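Local coordinates for protein 4-hydroxy-tetrahydrodipicolinate synthase (PDB 2YXG) that probably catalyses the condensation of pyruvate with aspartate semialdehyde to 4-hydroxy-tetrahydrodipicolinate, a step of lysine biosynthesis by the diaminopimelate pathway, at residues V5-I10 with N33-I38; N26-I31 with V63-G68; V58-V63 with E92-D97; V213-Y218 with R228-K233. One frame throughout, in Å; residues are numbered along the deposited sequence.

Interaction 1. Residues V5-I10 with N33-I38; sequences VYPAII and NGVSGI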
loop_
_atom_site.group_PDB
_atom_site.type_symbol
_atom_site.label_atom_id
_atom_site.label_comp_id
_atom_site.label_asym_id
_atom_site.label_seq_id
_atom_site.Cartn_x
_atom_site.Cartn_y
_atom_site.Cartn_z
ATOM N N VAL A 5 -13.417 -26.647 -10.565
ATOM C CA VAL A 5 -13.474 -25.357 -11.270
ATOM C C VAL A 5 -14.888 -24.854 -11.426
ATOM O O VAL A 5 -15.742 -25.611 -11.965
ATOM C CB VAL A 5 -12.864 -25.475 -12.695
ATOM C CG1 VAL A 5 -13.163 -24.243 -13.531
ATOM C CG2 VAL A 5 -11.378 -25.778 -12.588
ATOM N N TYR A 6 -15.132 -23.611 -10.979
ATOM C CA TYR A 6 -16.467 -22.924 -11.100
ATOM C C TYR A 6 -16.343 -21.597 -11.814
ATOM O O TYR A 6 -15.931 -20.607 -11.221
ATOM C CB TYR A 6 -17.118 -22.666 -9.735
ATOM C CG TYR A 6 -17.282 -23.903 -8.878
ATOM C CD1 TYR A 6 -18.526 -24.515 -8.749
ATOM C CD2 TYR A 6 -16.189 -24.438 -8.151
ATOM C CE1 TYR A 6 -18.686 -25.665 -7.941
ATOM C CE2 TYR A 6 -16.338 -25.565 -7.327
ATOM C CZ TYR A 6 -17.591 -26.188 -7.244
ATOM O OH TYR A 6 -17.754 -27.310 -6.450
ATOM N N PRO A 7 -16.666 -21.562 -13.101
ATOM C CA PRO A 7 -16.450 -20.267 -13.732
ATOM C C PRO A 7 -17.445 -19.244 -13.276
ATOM O O PRO A 7 -18.613 -19.593 -13.036
ATOM C CB PRO A 7 -16.653 -20.526 -15.238
ATOM C CG PRO A 7 -17.219 -21.987 -15.312
ATOM C CD PRO A 7 -17.123 -22.635 -14.011
ATOM N N ALA A 8 -16.971 -17.996 -13.160
ATOM C CA ALA A 8 -17.832 -16.875 -12.836
ATOM C C ALA A 8 -18.295 -16.372 -14.174
ATOM O O ALA A 8 -17.523 -15.759 -14.946
ATOM C CB ALA A 8 -17.062 -15.796 -12.035
ATOM N N ILE A 9 -19.526 -16.734 -14.516
ATOM C CA ILE A 9 -19.986 -16.498 -15.870
ATOM C C ILE A 9 -20.305 -15.052 -16.122
ATOM O O ILE A 9 -20.763 -14.318 -15.207
ATOM C CB ILE A 9 -21.183 -17.368 -16.294
ATOM C CG1 ILE A 9 -22.398 -17.132 -15.381
ATOM C CG2 ILE A 9 -20.710 -18.846 -16.434
ATOM C CD1 ILE A 9 -23.749 -17.496 -16.030
ATOM N N ILE A 10 -20.018 -14.620 -17.350
ATOM C CA ILE A 10 -20.464 -13.327 -17.750
ATOM C C ILE A 10 -21.966 -13.327 -17.959
ATOM O O ILE A 10 -22.599 -14.380 -18.144
ATOM C CB ILE A 10 -19.768 -12.854 -19.031
ATOM C CG1 ILE A 10 -20.171 -13.772 -20.220
ATOM C CG2 ILE A 10 -18.260 -12.784 -18.775
ATOM C CD1 ILE A 10 -20.309 -13.050 -21.540
ATOM N N ASN A 33 -17.594 -29.022 -21.068
ATOM C CA ASN A 33 -16.168 -29.046 -20.865
ATOM C C ASN A 33 -15.726 -29.426 -19.464
ATOM O O ASN A 33 -14.539 -29.288 -19.117
ATOM C CB ASN A 33 -15.545 -27.759 -21.408
ATOM C CG ASN A 33 -15.526 -27.768 -22.933
ATOM O OD1 ASN A 33 -16.367 -27.144 -23.620
ATOM N ND2 ASN A 33 -14.612 -28.545 -23.472
ATOM N N GLY A 34 -16.678 -29.907 -18.651
ATOM C CA GLY A 34 -16.291 -30.566 -17.411
ATOM C C GLY A 34 -16.189 -29.715 -16.168
ATOM O O GLY A 34 -15.728 -30.211 -15.145
ATOM N N VAL A 35 -16.682 -28.477 -16.217
ATOM C CA VAL A 35 -16.739 -27.629 -15.016
ATOM C C VAL A 35 -17.546 -28.293 -13.855
ATOM O O VAL A 35 -18.446 -29.107 -14.101
ATOM C CB VAL A 35 -17.225 -26.146 -15.317
ATOM C CG1 VAL A 35 -16.322 -25.457 -16.386
ATOM C CG2 VAL A 35 -18.706 -26.058 -15.699
ATOM N N SER A 36 -17.219 -27.979 -12.595
ATOM C CA SER A 36 -17.996 -28.512 -11.436
ATOM C C SER A 36 -19.306 -27.771 -11.148
ATOM O O SER A 36 -20.232 -28.305 -10.521
ATOM C CB SER A 36 -17.178 -28.445 -10.158
ATOM O OG SER A 36 -16.055 -29.252 -10.266
ATOM N N GLY A 37 -19.364 -26.524 -11.561
ATOM C CA GLY A 37 -20.480 -25.674 -11.233
ATOM C C GLY A 37 -20.315 -24.309 -11.886
ATOM O O GLY A 37 -19.286 -24.019 -12.526
ATOM N N ILE A 38 -21.345 -23.485 -11.701
ATOM C CA ILE A 38 -21.429 -22.187 -12.308
ATOM C C ILE A 38 -21.761 -21.137 -11.241
ATOM O O ILE A 38 -22.649 -21.328 -10.431
ATOM C CB ILE A 38 -22.487 -22.221 -13.461
ATOM C CG1 ILE A 38 -21.913 -23.093 -14.605
ATOM C CG2 ILE A 38 -22.891 -20.813 -13.906
ATOM C CD1 ILE A 38 -22.570 -22.936 -15.972
HETATM O O HOH W 1 -14.007 -29.100 -12.392
#
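V5 and Y6 run alongside V35-G37, the CA atoms of Y6 and G37 lying 4.9 Å apart. Across the gap S36 N donates to V5 O at 2.9 Å, and Y6 CA approaches G37 O in a CA-H...O contact of 3.3 Å. A water bridges V5 N and S36 OG, and the serine hydroxyl also bonds K3 O. Backbone hydrogen bonds between P7 and V39 and between I9 and V39 carry the pairing onward, so strands 4-7 and 37-40, the first two of the TIM barrel, meet here and close the eight-stranded ring. With CG anti to its carbonyl carbon (chi1 -55°), Y6 lays one ring face under S36 CB, a CH-pi contact 4.0 Å from the centroid. Y6 CD1 meets G37 CA at 3.4 Å, where any CB on G37 would clash with the ring. Replacing the tyrosine by an alanine would probably uncover S36 and G37 and leave K3 N and Q71 OE1 without the hydroxyl that bonds both. P7 CG packs on V35 CG1 at 3.7 Å, while I9 CG2 reaches I38 CG2 at 3.9 Å on the side covered by helix 20-32. The Y6 side chain lies about 4 Å from that of I201, predicted to bind pyruvate.

Interaction 2. Residues N26-I31 with V63-G68; sequences NINFLI and VDVVNG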
loop_
_atom_site.group_PDB
_atom_site.type_symbol
_atom_site.label_atom_id
_atom_site.label_comp_id
_atom_site.label_asym_id
_atom_site.label_seq_id
_atom_site.Cartn_x
_atom_site.Cartn_y
_atom_site.Cartn_z
ATOM N N ASN A 26 -23.678 -20.447 -23.473
ATOM C CA ASN A 26 -22.432 -20.397 -22.636
ATOM C C ASN A 26 -22.450 -21.464 -21.553
ATOM O O ASN A 26 -21.480 -22.177 -21.338
ATOM C CB ASN A 26 -22.213 -19.033 -21.989
ATOM C CG ASN A 26 -21.809 -17.998 -22.950
ATOM O OD1 ASN A 26 -21.341 -18.303 -24.024
ATOM N ND2 ASN A 26 -21.987 -16.728 -22.568
ATOM N N ILE A 27 -23.590 -21.581 -20.891
ATOM C CA ILE A 27 -23.740 -22.605 -19.851
ATOM C C ILE A 27 -23.440 -24.005 -20.333
ATOM O O ILE A 27 -22.604 -24.714 -19.743
ATOM C CB ILE A 27 -25.101 -22.536 -19.192
ATOM C CG1 ILE A 27 -25.190 -21.177 -18.470
ATOM C CG2 ILE A 27 -25.263 -23.699 -18.174
ATOM C CD1 ILE A 27 -26.511 -20.845 -17.838
ATOM N N ASN A 28 -24.083 -24.408 -21.410
ATOM C CA ASN A 28 -23.819 -25.757 -21.971
ATOM C C ASN A 28 -22.397 -25.942 -22.459
ATOM O O ASN A 28 -21.829 -27.028 -22.289
ATOM C CB ASN A 28 -24.790 -26.039 -23.126
ATOM C CG ASN A 28 -26.168 -26.284 -22.644
ATOM O OD1 ASN A 28 -27.140 -25.821 -23.251
ATOM N ND2 ASN A 28 -26.285 -27.021 -21.527
ATOM N N PHE A 29 -21.810 -24.905 -23.066
ATOM C CA PHE A 29 -20.386 -24.950 -23.392
ATOM C C PHE A 29 -19.493 -25.298 -22.173
ATOM O O PHE A 29 -18.615 -26.125 -22.261
ATOM C CB PHE A 29 -19.914 -23.646 -24.028
ATOM C CG PHE A 29 -18.426 -23.581 -24.268
ATOM C CD1 PHE A 29 -17.808 -24.413 -25.215
ATOM C CD2 PHE A 29 -17.640 -22.658 -23.586
ATOM C CE1 PHE A 29 -16.373 -24.322 -25.488
ATOM C CE2 PHE A 29 -16.245 -22.542 -23.839
ATOM C CZ PHE A 29 -15.611 -23.385 -24.792
ATOM N N LEU A 30 -19.736 -24.671 -21.038
ATOM C CA LEU A 30 -18.897 -24.907 -19.865
ATOM C C LEU A 30 -19.171 -26.285 -19.262
ATOM O O LEU A 30 -18.246 -27.001 -18.839
ATOM C CB LEU A 30 -19.179 -23.826 -18.857
ATOM C CG LEU A 30 -18.969 -22.406 -19.414
ATOM C CD1 LEU A 30 -19.547 -21.304 -18.464
ATOM C CD2 LEU A 30 -17.462 -22.120 -19.759
ATOM N N ILE A 31 -20.448 -26.651 -19.209
ATOM C CA ILE A 31 -20.826 -27.996 -18.713
ATOM C C ILE A 31 -20.201 -29.087 -19.585
ATOM O O ILE A 31 -19.639 -30.018 -19.027
ATOM C CB ILE A 31 -22.367 -28.191 -18.537
ATOM C CG1 ILE A 31 -22.950 -27.140 -17.559
ATOM C CG2 ILE A 31 -22.714 -29.701 -18.120
ATOM C CD1 ILE A 31 -24.492 -27.219 -17.355
ATOM N N VAL A 63 -30.287 -21.672 -13.182
ATOM C CA VAL A 63 -30.863 -22.859 -12.494
ATOM C C VAL A 63 -31.564 -23.782 -13.501
ATOM O O VAL A 63 -31.256 -24.973 -13.542
ATOM C CB VAL A 63 -31.829 -22.459 -11.354
ATOM C CG1 VAL A 63 -32.672 -23.666 -10.851
ATOM C CG2 VAL A 63 -31.076 -21.836 -10.219
ATOM N N ASP A 64 -32.436 -23.198 -14.332
ATOM C CA ASP A 64 -33.292 -23.935 -15.280
ATOM C C ASP A 64 -32.443 -24.654 -16.359
ATOM O O ASP A 64 -32.661 -25.842 -16.678
ATOM C CB ASP A 64 -34.339 -22.977 -15.942
ATOM C CG ASP A 64 -35.463 -22.427 -14.929
ATOM O OD1 ASP A 64 -35.506 -22.729 -13.698
ATOM O OD2 ASP A 64 -36.361 -21.660 -15.395
ATOM N N VAL A 65 -31.486 -23.924 -16.946
ATOM C CA VAL A 65 -30.682 -24.485 -17.991
ATOM C C VAL A 65 -29.790 -25.541 -17.396
ATOM O O VAL A 65 -29.670 -26.639 -17.939
ATOM C CB VAL A 65 -29.775 -23.427 -18.661
ATOM C CG1 VAL A 65 -28.679 -24.146 -19.547
ATOM C CG2 VAL A 65 -30.616 -22.397 -19.438
ATOM N N VAL A 66 -29.142 -25.219 -16.290
ATOM C CA VAL A 66 -28.268 -26.197 -15.667
ATOM C C VAL A 66 -29.032 -27.452 -15.298
ATOM O O VAL A 66 -28.542 -28.573 -15.559
ATOM C CB VAL A 66 -27.521 -25.660 -14.432
ATOM C CG1 VAL A 66 -26.903 -26.819 -13.651
ATOM C CG2 VAL A 66 -26.451 -24.584 -14.846
ATOM N N ASN A 67 -30.213 -27.271 -14.695
ATOM C CA ASN A 67 -31.092 -28.423 -14.446
ATOM C C ASN A 67 -30.373 -29.521 -13.676
ATOM O O ASN A 67 -30.438 -30.667 -14.072
ATOM C CB ASN A 67 -31.605 -29.043 -15.781
ATOM C CG ASN A 67 -32.916 -29.874 -15.597
ATOM O OD1 ASN A 67 -33.205 -30.759 -16.396
ATOM N ND2 ASN A 67 -33.688 -29.581 -14.545
ATOM N N GLY A 68 -29.703 -29.156 -12.583
ATOM C CA GLY A 68 -29.055 -30.099 -11.698
ATOM C C GLY A 68 -27.826 -30.836 -12.233
ATOM O O GLY A 68 -27.278 -31.675 -11.512
#
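I27 and V66 bring the two helical segments closest, their CA atoms 7.1 Å apart. The segments belong to helices 20-32 and 52-66, neighbours in the outer ring of the TIM barrel that flank strand 37-40 in the chain in the beta-alpha succession of this fold. What joins them is a small patch of branched aliphatic side chains. The methyl CG2 of I27 does most of the touching: it meets V66 CG2 at 3.6 Å and V65 CG1 at 3.7 Å, so that two successive valines both touch one methyl. I27 CG2 points there because it stands anti to the backbone N, while CG1 is turned beside that N (chi1 -64°). V65 CG1 also comes within 3.9 Å of I27 CB. The I27 and V66 side chains cross at about a right angle. On helix 20-32, F29 and L30 lie away from this patch, against P209 of helix 209-221. Helix 52-66 ends at the contact: N67 leaves helical angles with positive phi, and the carbonyl oxygens of V65 and V66 accept bonds from R69 NH2 and NE, respectively. One turn beyond I27, the extended side chain of I31 (chi2 178°) sets its terminal CD1 4.1 Å from V66 CG2, the same methyl that touches I27.

Interaction 3. Residues V58-V63 with E92-D97; sequences VIEKVV and EDVGAD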
loop_
_atom_site.group_PDB
_atom_site.type_symbol
_atom_site.label_atom_id
_atom_site.label_comp_id
_atom_site.label_asym_id
_atom_site.label_seq_id
_atom_site.Cartn_x
_atom_site.Cartn_y
_atom_site.Cartn_z
ATOM N N VAL A 58 -31.730 -13.661 -14.362
ATOM C CA VAL A 58 -30.476 -14.369 -14.751
ATOM C C VAL A 58 -30.252 -15.615 -13.900
ATOM O O VAL A 58 -29.977 -16.650 -14.454
ATOM C CB VAL A 58 -29.190 -13.504 -14.768
ATOM C CG1 VAL A 58 -27.969 -14.420 -15.002
ATOM C CG2 VAL A 58 -29.264 -12.437 -15.857
ATOM N N ILE A 59 -30.352 -15.520 -12.577
ATOM C CA ILE A 59 -30.202 -16.711 -11.714
ATOM C C ILE A 59 -31.194 -17.830 -12.104
ATOM O O ILE A 59 -30.823 -19.019 -12.261
ATOM C CB ILE A 59 -30.277 -16.352 -10.198
ATOM C CG1 ILE A 59 -29.030 -15.571 -9.762
ATOM C CG2 ILE A 59 -30.365 -17.635 -9.326
ATOM C CD1 ILE A 59 -29.176 -14.826 -8.439
ATOM N N GLU A 60 -32.454 -17.432 -12.297
ATOM C CA GLU A 60 -33.545 -18.301 -12.747
ATOM C C GLU A 60 -33.147 -19.012 -14.032
ATOM O O GLU A 60 -33.275 -20.237 -14.136
ATOM C CB GLU A 60 -34.790 -17.436 -12.997
ATOM C CG GLU A 60 -36.128 -18.136 -12.678
ATOM C CD GLU A 60 -37.286 -17.714 -13.599
ATOM O OE1 GLU A 60 -37.048 -17.092 -14.680
ATOM O OE2 GLU A 60 -38.447 -18.014 -13.247
ATOM N N LYS A 61 -32.639 -18.257 -15.019
ATOM C CA LYS A 61 -32.265 -18.895 -16.284
ATOM C C LYS A 61 -31.138 -19.928 -16.051
ATOM O O LYS A 61 -31.164 -21.071 -16.577
ATOM C CB LYS A 61 -31.907 -17.859 -17.333
ATOM C CG LYS A 61 -31.459 -18.459 -18.689
ATOM C CD LYS A 61 -32.704 -18.811 -19.570
ATOM C CE LYS A 61 -32.330 -19.737 -20.748
ATOM N NZ LYS A 61 -33.485 -19.943 -21.674
ATOM N N VAL A 62 -30.186 -19.563 -15.188
ATOM C CA VAL A 62 -29.053 -20.466 -14.925
ATOM C C VAL A 62 -29.491 -21.800 -14.240
ATOM O O VAL A 62 -29.067 -22.903 -14.649
ATOM C CB VAL A 62 -27.941 -19.745 -14.114
ATOM C CG1 VAL A 62 -26.795 -20.709 -13.805
ATOM C CG2 VAL A 62 -27.404 -18.567 -14.945
ATOM N N VAL A 63 -30.287 -21.672 -13.182
ATOM C CA VAL A 63 -30.863 -22.859 -12.494
ATOM C C VAL A 63 -31.564 -23.782 -13.501
ATOM O O VAL A 63 -31.256 -24.973 -13.542
ATOM C CB VAL A 63 -31.829 -22.459 -11.354
ATOM C CG1 VAL A 63 -32.672 -23.666 -10.851
ATOM C CG2 VAL A 63 -31.076 -21.836 -10.219
ATOM N N GLU A 92 -32.358 -19.228 -2.761
ATOM C CA GLU A 92 -32.788 -20.530 -2.226
ATOM C C GLU A 92 -34.133 -20.947 -2.840
ATOM O O GLU A 92 -34.269 -22.044 -3.378
ATOM C CB GLU A 92 -32.873 -20.509 -0.711
ATOM C CG GLU A 92 -33.122 -21.910 -0.094
ATOM C CD GLU A 92 -33.010 -21.891 1.397
ATOM O OE1 GLU A 92 -33.669 -21.052 2.043
ATOM O OE2 GLU A 92 -32.255 -22.691 1.941
ATOM N N ASP A 93 -35.065 -20.008 -2.817
ATOM C CA ASP A 93 -36.399 -20.166 -3.341
ATOM C C ASP A 93 -36.361 -20.527 -4.798
ATOM O O ASP A 93 -37.157 -21.324 -5.224
ATOM C CB ASP A 93 -37.195 -18.858 -3.211
ATOM C CG ASP A 93 -37.630 -18.531 -1.766
ATOM O OD1 ASP A 93 -37.438 -19.359 -0.815
ATOM O OD2 ASP A 93 -38.184 -17.394 -1.596
ATOM N N VAL A 94 -35.458 -19.947 -5.573
ATOM C CA VAL A 94 -35.447 -20.217 -6.996
ATOM C C VAL A 94 -34.758 -21.543 -7.367
ATOM O O VAL A 94 -34.891 -21.989 -8.489
ATOM C CB VAL A 94 -34.891 -19.018 -7.832
ATOM C CG1 VAL A 94 -33.346 -18.914 -7.739
ATOM C CG2 VAL A 94 -35.297 -19.127 -9.260
ATOM N N GLY A 95 -34.030 -22.186 -6.452
ATOM C CA GLY A 95 -33.420 -23.498 -6.818
ATOM C C GLY A 95 -31.914 -23.578 -6.972
ATOM O O GLY A 95 -31.401 -24.618 -7.399
ATOM N N ALA A 96 -31.189 -22.509 -6.593
ATOM C CA ALA A 96 -29.701 -22.569 -6.576
ATOM C C ALA A 96 -29.242 -23.549 -5.529
ATOM O O ALA A 96 -29.997 -23.886 -4.602
ATOM C CB ALA A 96 -29.065 -21.206 -6.342
ATOM N N ASP A 97 -28.018 -24.032 -5.710
ATOM C CA ASP A 97 -27.423 -24.957 -4.786
ATOM C C ASP A 97 -26.662 -24.284 -3.646
ATOM O O ASP A 97 -26.487 -24.876 -2.607
ATOM C CB ASP A 97 -26.495 -25.897 -5.567
ATOM C CG ASP A 97 -27.246 -26.671 -6.594
ATOM O OD1 ASP A 97 -28.028 -27.560 -6.144
ATOM O OD2 ASP A 97 -27.136 -26.372 -7.825
#
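V94 turns CG1 into the position between its backbone N and carbonyl carbon (chi1 76°), and its two methyls fall on neighbouring residues of helix 52-66: CG1 reaches I59 CG2 at 3.6 Å, and CG2 lies against E60 CG at 3.7 Å. One turn along, V63 splits its methyls differently, with CG1 anti to N (chi1 167°). That methyl stands 3.6 Å from V94 O, whereas CG2 approaches A96 N at 3.7 Å and the carbonyl carbon of G95 at 3.8 Å. The backbone met here is the Schellman motif ending helix 81-94, with G95 at positive phi. A CB on G95 would lie only about 3.0 Å from V63 CG1, besides jamming against V94 O, so glycine suits both the turn and the neighbour. Cutting the valine at 63 back to an alanine would probably open a gap beside V94 and the G95-A96 peptide. Helices 52-66 and 81-94 are consecutive outer helices of the TIM barrel, and I59, V63 and A96 also rest on strand 71-75 beneath them. Since hydrocarbon meets hydrocarbon or the backbone of the turn and the two segments share no polar bond, the fit here depends on shape, and E60 contributes its aliphatic stem.

Interaction 4. Residues V213-Y218 with R228-K233; sequences VEMVNY and REIHYK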
loop_
_atom_site.group_PDB
_atom_site.type_symbol
_atom_site.label_atom_id
_atom_site.label_comp_id
_atom_site.label_asym_id
_atom_site.label_seq_id
_atom_site.Cartn_x
_atom_site.Cartn_y
_atom_site.Cartn_z
ATOM N N VAL A 213 -10.068 -26.948 -16.010
ATOM C CA VAL A 213 -10.507 -28.156 -15.308
ATOM C C VAL A 213 -9.393 -29.188 -15.209
ATOM O O VAL A 213 -9.150 -29.801 -14.156
ATOM C CB VAL A 213 -11.743 -28.800 -16.000
ATOM C CG1 VAL A 213 -11.866 -30.289 -15.641
ATOM C CG2 VAL A 213 -13.021 -27.942 -15.712
ATOM N N GLU A 214 -8.693 -29.395 -16.303
ATOM C CA GLU A 214 -7.707 -30.424 -16.220
ATOM C C GLU A 214 -6.478 -29.974 -15.403
ATOM O O GLU A 214 -5.927 -30.783 -14.640
ATOM C CB GLU A 214 -7.440 -31.052 -17.588
ATOM C CG GLU A 214 -6.443 -30.410 -18.450
ATOM C CD GLU A 214 -6.053 -31.360 -19.664
ATOM O OE1 GLU A 214 -6.976 -31.641 -20.534
ATOM O OE2 GLU A 214 -4.843 -31.820 -19.701
ATOM N N MET A 215 -6.133 -28.674 -15.451
ATOM C CA MET A 215 -4.996 -28.194 -14.645
ATOM C C MET A 215 -5.337 -28.373 -13.158
ATOM O O MET A 215 -4.525 -28.843 -12.377
ATOM C CB MET A 215 -4.727 -26.700 -14.889
ATOM C CG MET A 215 -3.515 -26.144 -14.084
ATOM S SD MET A 215 -3.516 -24.348 -14.109
ATOM C CE MET A 215 -4.732 -24.063 -12.798
ATOM N N VAL A 216 -6.562 -27.994 -12.797
ATOM C CA VAL A 216 -7.066 -28.118 -11.454
ATOM C C VAL A 216 -7.135 -29.566 -10.950
ATOM O O VAL A 216 -6.686 -29.860 -9.869
ATOM C CB VAL A 216 -8.421 -27.318 -11.318
ATOM C CG1 VAL A 216 -9.080 -27.539 -9.978
ATOM C CG2 VAL A 216 -8.109 -25.824 -11.426
ATOM N N ASN A 217 -7.667 -30.473 -11.763
ATOM C CA ASN A 217 -7.657 -31.912 -11.421
ATOM C C ASN A 217 -6.240 -32.429 -11.209
ATOM O O ASN A 217 -6.014 -33.224 -10.287
ATOM C CB ASN A 217 -8.365 -32.743 -12.484
ATOM C CG ASN A 217 -9.881 -32.617 -12.412
ATOM O OD1 ASN A 217 -10.443 -32.276 -11.370
ATOM N ND2 ASN A 217 -10.547 -32.897 -13.522
ATOM N N TYR A 218 -5.273 -31.980 -12.028
ATOM C CA TYR A 218 -3.862 -32.397 -11.764
ATOM C C TYR A 218 -3.367 -31.877 -10.412
ATOM O O TYR A 218 -2.748 -32.615 -9.645
ATOM C CB TYR A 218 -2.871 -31.918 -12.844
ATOM C CG TYR A 218 -2.931 -32.667 -14.133
ATOM C CD1 TYR A 218 -2.943 -34.067 -14.156
ATOM C CD2 TYR A 218 -2.955 -31.968 -15.355
ATOM C CE1 TYR A 218 -3.013 -34.757 -15.370
ATOM C CE2 TYR A 218 -3.005 -32.643 -16.574
ATOM C CZ TYR A 218 -3.033 -34.025 -16.593
ATOM O OH TYR A 218 -3.067 -34.688 -17.843
ATOM N N ARG A 228 1.587 -27.570 -13.658
ATOM C CA ARG A 228 2.476 -26.464 -14.013
ATOM C C ARG A 228 2.513 -26.218 -15.498
ATOM O O ARG A 228 2.554 -25.085 -15.966
ATOM C CB ARG A 228 3.888 -26.797 -13.598
ATOM C CG ARG A 228 4.369 -26.230 -12.309
ATOM C CD ARG A 228 5.827 -26.693 -12.158
ATOM N NE ARG A 228 5.951 -27.150 -10.807
ATOM C CZ ARG A 228 6.327 -28.342 -10.390
ATOM N NH1 ARG A 228 6.754 -29.279 -11.204
ATOM N NH2 ARG A 228 6.307 -28.540 -9.090
ATOM N N GLU A 229 2.528 -27.307 -16.245
ATOM C CA GLU A 229 2.556 -27.232 -17.669
ATOM C C GLU A 229 1.357 -26.411 -18.216
ATOM O O GLU A 229 1.499 -25.576 -19.114
ATOM C CB GLU A 229 2.582 -28.650 -18.293
ATOM C CG GLU A 229 3.052 -28.575 -19.777
ATOM C CD GLU A 229 2.267 -29.490 -20.730
ATOM O OE1 GLU A 229 2.558 -30.740 -20.763
ATOM O OE2 GLU A 229 1.376 -28.929 -21.450
ATOM N N ILE A 230 0.170 -26.688 -17.704
ATOM C CA ILE A 230 -1.017 -25.954 -18.155
ATOM C C ILE A 230 -1.051 -24.529 -17.577
ATOM O O ILE A 230 -1.417 -23.599 -18.257
ATOM C CB ILE A 230 -2.321 -26.713 -17.755
ATOM C CG1 ILE A 230 -2.354 -28.097 -18.442
ATOM C CG2 ILE A 230 -3.586 -25.879 -18.060
ATOM C CD1 ILE A 230 -3.685 -28.803 -18.240
ATOM N N HIS A 231 -0.651 -24.365 -16.333
ATOM C CA HIS A 231 -0.550 -23.031 -15.718
ATOM C C HIS A 231 0.323 -22.074 -16.568
ATOM O O HIS A 231 -0.090 -20.962 -16.857
ATOM C CB HIS A 231 0.035 -23.183 -14.313
ATOM C CG HIS A 231 0.260 -21.886 -13.607
ATOM N ND1 HIS A 231 1.466 -21.204 -13.654
ATOM C CD2 HIS A 231 -0.571 -21.135 -12.837
ATOM C CE1 HIS A 231 1.374 -20.101 -12.930
ATOM N NE2 HIS A 231 0.143 -20.036 -12.428
ATOM N N TYR A 232 1.528 -22.522 -16.945
ATOM C CA TYR A 232 2.424 -21.689 -17.749
ATOM C C TYR A 232 1.991 -21.526 -19.175
ATOM O O TYR A 232 2.240 -20.486 -19.749
ATOM C CB TYR A 232 3.895 -22.138 -17.678
ATOM C CG TYR A 232 4.430 -21.794 -16.324
ATOM C CD1 TYR A 232 4.566 -20.441 -15.948
ATOM C CD2 TYR A 232 4.712 -22.789 -15.377
ATOM C CE1 TYR A 232 4.997 -20.092 -14.685
ATOM C CE2 TYR A 232 5.166 -22.443 -14.106
ATOM C CZ TYR A 232 5.277 -21.087 -13.772
ATOM O OH TYR A 232 5.671 -20.694 -12.552
ATOM N N LYS A 233 1.344 -22.527 -19.760
ATOM C CA LYS A 233 0.785 -22.339 -21.100
ATOM C C LYS A 233 -0.328 -21.249 -21.108
ATOM O O LYS A 233 -0.461 -20.495 -22.066
ATOM C CB LYS A 233 0.248 -23.679 -21.664
ATOM C CG LYS A 233 -0.598 -23.541 -22.942
ATOM C CD LYS A 233 -1.124 -24.923 -23.385
ATOM C CE LYS A 233 -2.663 -25.133 -23.159
ATOM N NZ LYS A 233 -3.352 -26.186 -24.078
#
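Y218 N donates to E214 O at 2.9 Å within helix 209-221, on the turn whose M215 and Y218 face I230. M215 SD rests on the H231 backbone, 3.6 Å from H231 CA. It also lies at the edge of the H231 ring, 5.4 Å from the ring centroid, a Met-aromatic arrangement. M215 gets there by an extended start, CG anti to the backbone N (chi1 -179°), followed by a bend at the thioether (chi3 81°). Its stem meanwhile presses on I230, with M215 CB and I230 CG2 a tight 3.5 Å apart. The other branch of I230 carries CD1 to the ring edge of Y218, 4.2 Å from CE2. The CA atoms of M215 and I230 are 5.8 Å apart, and the segment axes, crossing at -143°, approach to 9.0 Å. The pair is thus a roughly antiparallel helical hairpin, made of helices 209-221 and 224-240, that follows strand 199-202 of the barrel. On its inner side V213 and V216 rest on V5 of strand 4-7, and V216 and H231 reach helix 189-194. On the far side R228 NE and Y232 OH bond A194 O and L195 O of a second subunit, placing helix 224-240 at an interface of the tetramer.

In the fold
From the N terminus, interaction 1 closes the first loop, bringing strand 4-7 beside strand 37-40 with helix 20-32 in the excursion between them. Interaction 2 starts within that loop and ends beyond it, so the two cross; it joins helix 20-32 to helix 52-66. Interaction 3 in turn crosses interaction 2, shares V63 with it, and takes helix 52-66 on to helix 81-94. The first three contacts therefore step around one side of the barrel, with I38 touching both I27 and V62. Interaction 4 follows much later as a short helical hairpin. It touches interaction 1 through V5, V213 and V216, but its centre lies about 30 Å from that of interaction 3.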